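Local coordinates for protein Protease/Reverse transcriptase/ribonuclease H (Eastern chimpanzee simian foamy virus, PDB 7KSF) that combines a reverse transcriptase and a ribonuclease H, which copy viral RNA into DNA, with an aspartic protease domain that probably processes viral polyproteins, at residues Lys373-Thr378 against Asn482-Lys487; Lys381-Leu386 against Lys420-Ser425; Asn459-Ala464 against Pro572-Ser577; Tyr466-Asn471 against Ile478-Tyr483. The protein carries 1 engineered substitution. All coordinates share one frame; numbering follows the deposited sequence.

Contact 1: residues Lys373-Thr378 against Asn482-Lys487; sequences KLLNIT and NYVFSK
The carboxamide of Asn482 is the flat group of this contact, with Leu375 over one of its faces and Leu374 near the edge on the CB side. The fit over the face is loose: CD1 of Leu375 stands almost straight above CG of Asn482, 5.0 Å away. At the edge the packing is closer, CD2 of Leu374 meeting CB of Asn482 at 3.8 Å, with the two side chains crossing at about a right angle. Leu374 gets there although its CB does not aim at the strand, because CG lies beside its own backbone N (chi1 -56°) and carries CD2 across. The backbones come nearest here too, the CA atoms of Leu374 and Asn482 being 5.4 Å apart. Further along, CD1 of Leu375 grazes CG2 of the exposed Val484 at 4.4 Å. Asn482 and Val484 belong to the outermost strand, 477-484, of the RNase H-like sheet, probably the connection subdomain of the reverse transcriptase. Around them, Leu374 also packs on Leu439 of helix 426-440, Asn376 bonds through ND2 to Asn433 of that helix, and Asn482 leans on Ala464 and Tyr466 of the next strand. No hydrogen bond joins 373-378 to 482-487, so the crossing chain rests on the sheet edge through leucine contacts and takes its directional bonds from other partners.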
# COMPACT_ATOMS: atom_id res chain seq x y z
N LYS A 373 -19.02 -13.51 -5.70
CA LYS A 373 -19.16 -13.92 -7.09
C LYS A 373 -17.91 -13.60 -7.91
O LYS A 373 -17.22 -12.60 -7.67
CB LYS A 373 -20.37 -13.23 -7.72
CG LYS A 373 -20.29 -11.71 -7.71
CD LYS A 373 -21.53 -11.08 -8.31
CE LYS A 373 -21.48 -9.57 -8.21
NZ LYS A 373 -22.73 -8.94 -8.72
N LEU A 374 -17.63 -14.46 -8.88
CA LEU A 374 -16.58 -14.19 -9.83
C LEU A 374 -16.97 -13.02 -10.73
O LEU A 374 -18.15 -12.67 -10.86
CB LEU A 374 -16.29 -15.42 -10.69
CG LEU A 374 -15.94 -16.69 -9.91
CD1 LEU A 374 -15.78 -17.85 -10.86
CD2 LEU A 374 -14.68 -16.47 -9.09
N LEU A 375 -15.97 -12.42 -11.35
CA LEU A 375 -16.18 -11.27 -12.21
C LEU A 375 -16.02 -11.68 -13.67
O LEU A 375 -15.51 -12.76 -13.99
CB LEU A 375 -15.20 -10.14 -11.85
CG LEU A 375 -15.21 -9.72 -10.38
CD1 LEU A 375 -14.21 -8.59 -10.13
CD2 LEU A 375 -16.61 -9.31 -9.93
N ASN A 376 -16.48 -10.81 -14.56
CA ASN A 376 -16.44 -11.09 -15.98
C ASN A 376 -15.00 -11.02 -16.49
O ASN A 376 -14.10 -10.49 -15.84
CB ASN A 376 -17.33 -10.11 -16.74
CG ASN A 376 -18.79 -10.23 -16.34
OD1 ASN A 376 -19.22 -9.63 -15.36
ND2 ASN A 376 -19.55 -11.01 -17.09
N ILE A 377 -14.79 -11.59 -17.68
CA ILE A 377 -13.48 -11.67 -18.30
C ILE A 377 -13.56 -11.02 -19.68
O ILE A 377 -14.52 -11.26 -20.43
CB ILE A 377 -12.99 -13.13 -18.41
CG1 ILE A 377 -12.93 -13.77 -17.02
CG2 ILE A 377 -11.63 -13.19 -19.09
CD1 ILE A 377 -12.39 -15.18 -17.04
N THR A 378 -12.56 -10.21 -20.00
CA THR A 378 -12.51 -9.59 -21.31
C THR A 378 -12.27 -10.67 -22.38
O THR A 378 -11.68 -11.71 -22.10
CB THR A 378 -11.42 -8.53 -21.37
OG1 THR A 378 -11.58 -7.71 -22.53
CG2 THR A 378 -10.04 -9.16 -21.40
N ASN A 482 -12.91 -14.09 -5.93
CA ASN A 482 -12.06 -13.46 -6.93
C ASN A 482 -11.59 -12.12 -6.37
O ASN A 482 -12.41 -11.22 -6.14
CB ASN A 482 -12.82 -13.27 -8.24
CG ASN A 482 -11.90 -12.96 -9.41
OD1 ASN A 482 -10.86 -12.32 -9.24
ND2 ASN A 482 -12.28 -13.41 -10.60
N TYR A 483 -10.28 -11.98 -6.17
CA TYR A 483 -9.71 -10.81 -5.52
C TYR A 483 -9.20 -9.81 -6.54
O TYR A 483 -8.60 -10.19 -7.56
CB TYR A 483 -8.57 -11.21 -4.58
CG TYR A 483 -7.82 -10.04 -3.99
CD1 TYR A 483 -8.47 -9.10 -3.21
CD2 TYR A 483 -6.46 -9.88 -4.21
CE1 TYR A 483 -7.79 -8.02 -2.67
CE2 TYR A 483 -5.77 -8.80 -3.68
CZ TYR A 483 -6.44 -7.88 -2.91
OH TYR A 483 -5.77 -6.81 -2.37
N VAL A 484 -9.42 -8.52 -6.26
CA VAL A 484 -9.02 -7.44 -7.15
C VAL A 484 -7.59 -7.03 -6.84
O VAL A 484 -7.26 -6.70 -5.69
CB VAL A 484 -9.97 -6.23 -7.01
CG1 VAL A 484 -9.49 -5.08 -7.88
CG2 VAL A 484 -11.39 -6.63 -7.36
N PHE A 485 -6.73 -7.04 -7.85
CA PHE A 485 -5.34 -6.65 -7.69
C PHE A 485 -5.20 -5.14 -7.64
O PHE A 485 -5.76 -4.44 -8.49
CB PHE A 485 -4.48 -7.21 -8.82
CG PHE A 485 -4.02 -8.62 -8.61
CD1 PHE A 485 -4.31 -9.29 -7.43
CD2 PHE A 485 -3.28 -9.27 -9.58
CE1 PHE A 485 -3.88 -10.58 -7.23
CE2 PHE A 485 -2.84 -10.56 -9.39
CZ PHE A 485 -3.14 -11.22 -8.21
N SER A 486 -4.46 -4.64 -6.66
CA SER A 486 -4.16 -3.22 -6.61
C SER A 486 -3.11 -2.86 -7.66
O SER A 486 -2.49 -3.73 -8.29
CB SER A 486 -3.67 -2.82 -5.21
OG SER A 486 -2.42 -3.42 -4.92
N LYS A 487 -2.90 -1.56 -7.84
CA LYS A 487 -1.95 -1.10 -8.84
C LYS A 487 -0.52 -1.49 -8.47
O LYS A 487 0.33 -1.65 -9.36
CB LYS A 487 -2.06 0.42 -9.01
CG LYS A 487 -1.79 1.21 -7.74
CD LYS A 487 -1.66 2.69 -8.03
CE LYS A 487 -1.22 3.45 -6.78
NZ LYS A 487 -0.98 4.88 -7.07

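Contact 2: residues Lys381-Leu386 against Lys420-Ser425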
# COMPACT_ATOMS: atom_id res chain seq x y z
N LYS A 381 -7.62 -12.24 -26.88
CA LYS A 381 -7.09 -11.75 -28.15
C LYS A 381 -6.45 -12.85 -28.99
O LYS A 381 -6.29 -12.67 -30.20
CB LYS A 381 -6.04 -10.66 -27.91
CG LYS A 381 -4.73 -11.17 -27.34
CD LYS A 381 -3.63 -10.13 -27.45
CE LYS A 381 -2.27 -10.73 -27.12
NZ LYS A 381 -1.94 -11.88 -28.01
N ASP A 382 -6.09 -13.98 -28.38
CA ASP A 382 -5.32 -15.00 -29.06
C ASP A 382 -5.88 -16.37 -28.70
O ASP A 382 -6.74 -16.51 -27.82
CB ASP A 382 -3.83 -14.91 -28.69
CG ASP A 382 -2.94 -15.72 -29.61
OD1 ASP A 382 -3.32 -15.93 -30.78
OD2 ASP A 382 -1.85 -16.15 -29.16
N LEU A 383 -5.39 -17.39 -29.41
CA LEU A 383 -5.79 -18.76 -29.11
C LEU A 383 -5.26 -19.21 -27.75
O LEU A 383 -5.97 -19.88 -27.00
CB LEU A 383 -5.29 -19.70 -30.21
CG LEU A 383 -5.51 -21.20 -30.02
CD1 LEU A 383 -7.00 -21.52 -30.04
CD2 LEU A 383 -4.77 -21.98 -31.08
N LYS A 384 -4.01 -18.85 -27.42
CA LYS A 384 -3.43 -19.28 -26.16
C LYS A 384 -4.17 -18.68 -24.97
O LYS A 384 -4.16 -19.26 -23.87
CB LYS A 384 -1.95 -18.91 -26.10
CG LYS A 384 -1.10 -19.56 -27.18
CD LYS A 384 0.36 -19.17 -27.05
CE LYS A 384 1.22 -19.85 -28.11
NZ LYS A 384 2.66 -19.48 -27.99
N GLN A 385 -4.80 -17.52 -25.15
CA GLN A 385 -5.59 -16.91 -24.08
C GLN A 385 -6.99 -17.50 -24.00
O GLN A 385 -7.64 -17.38 -22.95
CB GLN A 385 -5.65 -15.40 -24.28
CG GLN A 385 -4.26 -14.74 -24.35
CD GLN A 385 -4.16 -13.51 -23.47
OE1 GLN A 385 -5.17 -12.96 -23.04
NE2 GLN A 385 -2.93 -13.08 -23.20
N LEU A 386 -7.47 -18.13 -25.07
CA LEU A 386 -8.77 -18.80 -25.07
C LEU A 386 -8.68 -20.23 -24.55
O LEU A 386 -9.62 -20.72 -23.92
CB LEU A 386 -9.37 -18.79 -26.48
CG LEU A 386 -10.77 -19.37 -26.61
CD1 LEU A 386 -11.74 -18.65 -25.68
CD2 LEU A 386 -11.25 -19.29 -28.05
N LYS A 420 -4.98 -20.26 -36.71
CA LYS A 420 -4.28 -19.73 -35.54
C LYS A 420 -4.77 -18.33 -35.15
O LYS A 420 -4.38 -17.80 -34.12
CB LYS A 420 -2.76 -19.74 -35.75
CG LYS A 420 -2.10 -18.41 -36.10
CD LYS A 420 -0.62 -18.61 -36.45
CE LYS A 420 0.04 -17.30 -36.84
NZ LYS A 420 1.47 -17.49 -37.24
N TYR A 421 -5.65 -17.75 -35.96
CA TYR A 421 -6.37 -16.54 -35.61
C TYR A 421 -7.83 -16.89 -35.38
O TYR A 421 -8.43 -17.65 -36.15
CB TYR A 421 -6.24 -15.47 -36.70
CG TYR A 421 -4.81 -15.10 -37.05
CD1 TYR A 421 -4.19 -13.99 -36.49
CD2 TYR A 421 -4.08 -15.86 -37.96
CE1 TYR A 421 -2.89 -13.65 -36.82
CE2 TYR A 421 -2.78 -15.53 -38.29
CZ TYR A 421 -2.19 -14.42 -37.72
OH TYR A 421 -0.89 -14.09 -38.05
N ILE A 422 -8.41 -16.35 -34.31
CA ILE A 422 -9.77 -16.70 -33.92
C ILE A 422 -10.65 -15.45 -33.98
O ILE A 422 -10.23 -14.37 -33.56
CB ILE A 422 -9.81 -17.34 -32.51
CG1 ILE A 422 -9.16 -16.41 -31.47
CG2 ILE A 422 -9.10 -18.68 -32.52
CD1 ILE A 422 -9.22 -16.95 -30.06
N GLU A 423 -11.85 -15.62 -34.52
CA GLU A 423 -12.83 -14.54 -34.59
C GLU A 423 -13.85 -14.72 -33.48
O GLU A 423 -14.42 -15.81 -33.32
CB GLU A 423 -13.53 -14.54 -35.96
CG GLU A 423 -14.61 -13.48 -36.11
CD GLU A 423 -15.26 -13.50 -37.48
OE1 GLU A 423 -14.77 -14.25 -38.36
OE2 GLU A 423 -16.25 -12.78 -37.68
N TRP A 424 -14.08 -13.66 -32.71
CA TRP A 424 -14.95 -13.70 -31.53
C TRP A 424 -16.19 -12.87 -31.81
O TRP A 424 -16.09 -11.68 -32.12
CB TRP A 424 -14.21 -13.18 -30.30
CG TRP A 424 -15.02 -13.23 -29.04
CD1 TRP A 424 -15.89 -12.28 -28.59
CD2 TRP A 424 -15.03 -14.28 -28.07
NE1 TRP A 424 -16.44 -12.67 -27.39
CE2 TRP A 424 -15.93 -13.90 -27.05
CE3 TRP A 424 -14.37 -15.50 -27.96
CZ2 TRP A 424 -16.19 -14.70 -25.95
CZ3 TRP A 424 -14.62 -16.30 -26.86
CH2 TRP A 424 -15.52 -15.89 -25.87
N SER A 425 -17.36 -13.49 -31.68
CA SER A 425 -18.63 -12.80 -31.89
C SER A 425 -19.11 -12.16 -30.59
O SER A 425 -18.84 -12.66 -29.49
CB SER A 425 -19.69 -13.76 -32.41
OG SER A 425 -19.26 -14.40 -33.60
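Ile422 is the wedge of this contact: its CD1 fits between the start of helix 383-392 and the side chain of Leu386. There it lies 3.4 Å from the carbonyl O of Asp382 and 3.7 Å from CD2 of Leu386. Placing CG1 between the backbone N and the carbonyl carbon (chi1 56°) sends the longer branch of Ile422 into this notch, while CG2 only approaches CD1 of Leu383, at 4.3 Å. The other methyl of Leu386, CD1, reaches the indole of Trp424 obliquely, 3.9 Å from CZ3. Leu386 thus bridges two residues of the facing loop and is the buried member of the group. Toward Lys420 the contact thins out into solvent. The lysine chain runs away from the helix, and OD1 of Asp382 stays 4.0 Å from the carbonyl O of Lys420; that carboxylate instead takes a weak hydrogen bond from the N of Leu383. Nothing polar ties the two segments together. The loop 420-425 links helix 408-417 to helix 426-440, and Trp424 also packs on Leu410 and Leu413 of helix 408-417. The start of helix 383-392 therefore rests on the loop between those two helices, and Trp424 connects it to helix 408-417.

Contact 3: residues Asn459-Ala464 against Pro572-Ser577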
# COMPACT_ATOMS: atom_id res chain seq x y z
N ASN A 459 -5.38 -20.14 -7.58
CA ASN A 459 -4.60 -19.84 -8.77
C ASN A 459 -4.79 -18.36 -9.07
O ASN A 459 -5.69 -17.71 -8.52
CB ASN A 459 -5.02 -20.72 -9.95
CG ASN A 459 -3.89 -20.95 -10.94
OD1 ASN A 459 -2.98 -20.13 -11.06
ND2 ASN A 459 -3.95 -22.07 -11.65
N THR A 460 -3.93 -17.80 -9.93
CA THR A 460 -4.00 -16.38 -10.24
C THR A 460 -3.69 -16.13 -11.70
O THR A 460 -2.99 -16.90 -12.36
CB THR A 460 -3.03 -15.55 -9.37
OG1 THR A 460 -3.43 -14.17 -9.41
CG2 THR A 460 -1.61 -15.65 -9.89
N SER A 461 -4.22 -15.02 -12.20
CA SER A 461 -3.97 -14.47 -13.52
C SER A 461 -3.12 -13.21 -13.39
O SER A 461 -2.93 -12.69 -12.30
CB SER A 461 -5.31 -14.13 -14.20
OG SER A 461 -6.01 -13.15 -13.47
N PRO A 462 -2.57 -12.71 -14.51
CA PRO A 462 -1.82 -11.44 -14.43
C PRO A 462 -2.64 -10.28 -13.89
O PRO A 462 -2.05 -9.32 -13.37
CB PRO A 462 -1.39 -11.20 -15.88
CG PRO A 462 -1.36 -12.54 -16.49
CD PRO A 462 -2.47 -13.32 -15.84
N SER A 463 -3.96 -10.33 -13.99
CA SER A 463 -4.81 -9.23 -13.56
C SER A 463 -5.45 -9.45 -12.19
O SER A 463 -5.70 -8.47 -11.48
CB SER A 463 -5.92 -8.98 -14.59
OG SER A 463 -6.65 -10.17 -14.85
N ALA A 464 -5.72 -10.69 -11.81
CA ALA A 464 -6.40 -10.97 -10.55
C ALA A 464 -6.18 -12.43 -10.19
O ALA A 464 -5.65 -13.22 -10.98
CB ALA A 464 -7.89 -10.64 -10.63
N PRO A 572 -7.01 -13.74 -19.89
CA PRO A 572 -7.21 -12.32 -20.21
C PRO A 572 -7.55 -11.49 -18.98
O PRO A 572 -7.67 -12.02 -17.87
CB PRO A 572 -8.37 -12.35 -21.21
CG PRO A 572 -8.38 -13.74 -21.76
CD PRO A 572 -7.93 -14.61 -20.63
N ASP A 573 -7.69 -10.18 -19.17
CA ASP A 573 -7.95 -9.28 -18.06
C ASP A 573 -9.36 -9.48 -17.52
O ASP A 573 -10.33 -9.61 -18.28
CB ASP A 573 -7.77 -7.83 -18.49
CG ASP A 573 -6.32 -7.50 -18.79
OD1 ASP A 573 -5.43 -8.05 -18.11
OD2 ASP A 573 -6.08 -6.68 -19.71
N VAL A 574 -9.47 -9.51 -16.19
CA VAL A 574 -10.77 -9.60 -15.54
C VAL A 574 -11.52 -8.29 -15.76
O VAL A 574 -10.97 -7.20 -15.59
CB VAL A 574 -10.60 -9.90 -14.05
CG1 VAL A 574 -11.94 -10.05 -13.37
CG2 VAL A 574 -9.77 -11.16 -13.86
N TYR A 575 -12.79 -8.42 -16.16
CA TYR A 575 -13.66 -7.24 -16.45
C TYR A 575 -14.17 -6.62 -15.15
O TYR A 575 -15.02 -7.24 -14.48
CB TYR A 575 -14.82 -7.64 -17.37
N THR A 576 -13.67 -5.43 -14.81
CA THR A 576 -14.10 -4.69 -13.59
C THR A 576 -15.03 -3.56 -14.04
O THR A 576 -14.64 -2.80 -14.95
CB THR A 576 -12.90 -4.16 -12.81
OG1 THR A 576 -13.35 -3.76 -11.51
CG2 THR A 576 -12.21 -3.00 -13.49
N SER A 577 -16.21 -3.45 -13.42
CA SER A 577 -17.17 -2.41 -13.82
C SER A 577 -17.26 -1.37 -12.72
O SER A 577 -17.71 -1.67 -11.61
CB SER A 577 -18.54 -3.02 -14.10
OG SER A 577 -19.04 -3.72 -12.98
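Ala464, whose CB packs on Val574, offers a carbonyl O that is approached by three donors of its own turn. OG1 of Thr460 comes in above the carbonyl plane, 55° out of it, at 2.9 Å from Ala464 O. Ser461 supplies the other two, its backbone N and its hydroxyl OG, though the hydroxyl bond is modelled too short and is doubtful. These bonds close the tight reversal in which Pro462 and Ser463 sit. From here a relay of polar groups leads across to the other segment: the N of Val574 donates to OG of Ser463 at 3.2 Å (angle 156°), and Ser463 OG passes a weak bond on to Ser461 OG. Ser463 OG can meet that amide because it lies between its backbone N and carbonyl carbon (chi1 54°), on the side of the facing chain. The reversal joins strand 454-460 to strand 464-471, the first two strands of the 3-2-1-4-5 sheet of an RNase H-like fold, probably the connection subdomain of the reverse transcriptase. Beside the amide bond, CG2 of Val574 touches both Ser463 OG and CB of Ala464, lying 3.8 Å from the latter. OD1 of the exposed Asp573 comes to 3.7 Å from CB of Ser463. The backbones of Asp573 and Tyr575 bond to Thr378 and Asn376, while Lys497 of helix 494-513 binds the carbonyl O of Pro462.

Contact 4: residues Tyr466-Asn471 against Ile478-Tyr483; sequences YVRYYN and IMYLNY
Met479 lies alongside its cross-strand partner Tyr469 and bends over its ring in a Met-aromatic contact. SD lies obliquely over the ring, 4.9 Å from its centroid and 32° off the normal, and CE drops to 3.6 Å from CD1 of Tyr469. With CG between the backbone N and the carbonyl carbon (chi1 45°), further bends at chi2 and chi3 bring the sulfur there. In the plane of the same ring, the carbonyl O of Met479 and CB of Leu481 stand at its edge, while CD2 of Leu481 reaches the phenol OH. Val467 lies alongside Leu481 on this face, which helix 494-513 covers. On the reverse face, CG of Arg468 meets the edge of the Tyr480 ring, 3.6 Å from CD2, with the guanidinium turned nearly coplanar to it; Phe395 receives Arg468 in a cation-pi contact. At the hairpin end, CD1 of Ile478 packs on the carboxamide of Asn471, whose ND2 is bonded to Glu447. Val467 and Leu481 exchange two backbone hydrogen bonds, each 2.7 Å from N to O, and the N of Tyr469 donates to the O of Met479. This is the antiparallel hairpin of strands 464-471 and 477-484, on one side of the 3-2-1-4-5 sheet of an RNase H-like fold.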
# COMPACT_ATOMS: atom_id res chain seq x y z
N TYR A 466 -7.85 -16.17 -8.46
CA TYR A 466 -9.05 -16.99 -8.43
C TYR A 466 -8.94 -17.97 -7.27
O TYR A 466 -8.00 -18.77 -7.21
CB TYR A 466 -9.25 -17.73 -9.75
CG TYR A 466 -9.21 -16.84 -10.97
CD1 TYR A 466 -10.26 -15.97 -11.26
CD2 TYR A 466 -8.13 -16.86 -11.84
CE1 TYR A 466 -10.22 -15.15 -12.37
CE2 TYR A 466 -8.08 -16.05 -12.95
CZ TYR A 466 -9.13 -15.19 -13.21
OH TYR A 466 -9.09 -14.38 -14.33
N VAL A 467 -9.90 -17.90 -6.35
CA VAL A 467 -9.89 -18.71 -5.13
C VAL A 467 -11.19 -19.50 -5.06
O VAL A 467 -12.27 -18.93 -5.24
CB VAL A 467 -9.71 -17.84 -3.87
CG1 VAL A 467 -10.04 -18.63 -2.62
CG2 VAL A 467 -8.30 -17.29 -3.82
N ARG A 468 -11.08 -20.80 -4.80
CA ARG A 468 -12.22 -21.70 -4.74
C ARG A 468 -12.26 -22.38 -3.38
O ARG A 468 -11.37 -23.18 -3.07
CB ARG A 468 -12.15 -22.73 -5.87
CG ARG A 468 -12.29 -22.13 -7.26
CD ARG A 468 -12.06 -23.18 -8.33
NE ARG A 468 -10.65 -23.53 -8.46
CZ ARG A 468 -10.18 -24.40 -9.35
NH1 ARG A 468 -11.00 -25.01 -10.19
NH2 ARG A 468 -8.88 -24.65 -9.40
N TYR A 469 -13.28 -22.07 -2.59
CA TYR A 469 -13.50 -22.72 -1.31
C TYR A 469 -14.32 -23.99 -1.52
O TYR A 469 -15.44 -23.93 -2.05
CB TYR A 469 -14.21 -21.78 -0.33
CG TYR A 469 -13.39 -20.57 0.07
CD1 TYR A 469 -13.45 -19.40 -0.67
CD2 TYR A 469 -12.58 -20.60 1.19
CE1 TYR A 469 -12.72 -18.29 -0.31
CE2 TYR A 469 -11.84 -19.49 1.56
CZ TYR A 469 -11.92 -18.34 0.81
OH TYR A 469 -11.18 -17.24 1.18
N TYR A 470 -13.78 -25.13 -1.10
CA TYR A 470 -14.40 -26.43 -1.31
C TYR A 470 -14.67 -27.11 0.03
O TYR A 470 -14.09 -26.76 1.06
CB TYR A 470 -13.52 -27.35 -2.15
CG TYR A 470 -13.77 -27.30 -3.63
CD1 TYR A 470 -13.00 -26.50 -4.46
CD2 TYR A 470 -14.79 -28.05 -4.21
CE1 TYR A 470 -13.23 -26.46 -5.82
CE2 TYR A 470 -15.03 -28.01 -5.56
CZ TYR A 470 -14.24 -27.21 -6.36
OH TYR A 470 -14.47 -27.16 -7.72
N ASN A 471 -15.57 -28.09 -0.02
CA ASN A 471 -15.62 -29.12 1.01
C ASN A 471 -14.71 -30.27 0.59
O ASN A 471 -14.55 -30.55 -0.60
CB ASN A 471 -17.05 -29.61 1.22
CG ASN A 471 -17.86 -28.71 2.14
OD1 ASN A 471 -17.34 -28.20 3.13
ND2 ASN A 471 -19.12 -28.50 1.80
N ILE A 478 -18.34 -24.35 -2.00
CA ILE A 478 -19.22 -23.56 -1.14
C ILE A 478 -19.37 -22.16 -1.70
O ILE A 478 -20.48 -21.61 -1.76
CB ILE A 478 -18.68 -23.54 0.30
CG1 ILE A 478 -18.32 -24.96 0.75
CG2 ILE A 478 -19.71 -22.93 1.24
CD1 ILE A 478 -17.42 -25.00 1.96
N MET A 479 -18.27 -21.55 -2.12
CA MET A 479 -18.27 -20.19 -2.63
C MET A 479 -16.95 -19.86 -3.31
O MET A 479 -15.88 -20.08 -2.74
CB MET A 479 -18.54 -19.19 -1.50
CG MET A 479 -17.75 -19.48 -0.25
SD MET A 479 -17.33 -18.00 0.67
CE MET A 479 -16.27 -17.16 -0.51
N TYR A 480 -17.02 -19.35 -4.54
CA TYR A 480 -15.82 -18.87 -5.20
C TYR A 480 -15.44 -17.49 -4.67
O TYR A 480 -16.27 -16.78 -4.09
CB TYR A 480 -16.04 -18.81 -6.72
CG TYR A 480 -16.58 -20.09 -7.31
CD1 TYR A 480 -17.95 -20.28 -7.48
CD2 TYR A 480 -15.72 -21.11 -7.71
CE1 TYR A 480 -18.44 -21.45 -8.03
CE2 TYR A 480 -16.21 -22.28 -8.26
CZ TYR A 480 -17.57 -22.44 -8.41
OH TYR A 480 -18.06 -23.61 -8.96
N LEU A 481 -14.18 -17.13 -4.85
CA LEU A 481 -13.71 -15.81 -4.43
C LEU A 481 -12.68 -15.30 -5.43
O LEU A 481 -11.71 -15.99 -5.72
CB LEU A 481 -13.11 -15.86 -3.02
CG LEU A 481 -12.91 -14.50 -2.37
CD1 LEU A 481 -14.22 -13.73 -2.32
CD2 LEU A 481 -12.32 -14.65 -0.98
N ASN A 482 -12.91 -14.09 -5.93
CA ASN A 482 -12.06 -13.46 -6.93
C ASN A 482 -11.59 -12.12 -6.37
O ASN A 482 -12.41 -11.22 -6.14
CB ASN A 482 -12.82 -13.27 -8.24
CG ASN A 482 -11.90 -12.96 -9.41
OD1 ASN A 482 -10.86 -12.32 -9.24
ND2 ASN A 482 -12.28 -13.41 -10.60
N TYR A 483 -10.28 -11.98 -6.17
CA TYR A 483 -9.71 -10.81 -5.52
C TYR A 483 -9.20 -9.81 -6.54
O TYR A 483 -8.60 -10.19 -7.56
CB TYR A 483 -8.57 -11.21 -4.58
CG TYR A 483 -7.82 -10.04 -3.99
CD1 TYR A 483 -8.47 -9.10 -3.21
CD2 TYR A 483 -6.46 -9.88 -4.21
CE1 TYR A 483 -7.79 -8.02 -2.67
CE2 TYR A 483 -5.77 -8.80 -3.68
CZ TYR A 483 -6.44 -7.88 -2.91
OH TYR A 483 -5.77 -6.81 -2.37

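Overall arrangement
Contact 4 is the buried one, a hairpin built on backbone hydrogen bonds with aromatic and aliphatic packing on both faces. Contacts 1 and 2 lie at the surface and rely on apolar touches without a hydrogen bond between their segments; contact 3, partly buried, adds serine hydroxyls. Contacts 1 and 4 share Asn482 and Tyr483 of strand 477-484, and contact 3 joins the same sheet through the turn before strand 464-471. Centres of contacts 1 and 3 are only about 5 Å apart, and the short strands 376-377 and 574-575 pair between them. Contact 2 stands apart among helices, its centre about 27 Å from that of contact 4, touching contact 3 where Gln385 meets Pro572.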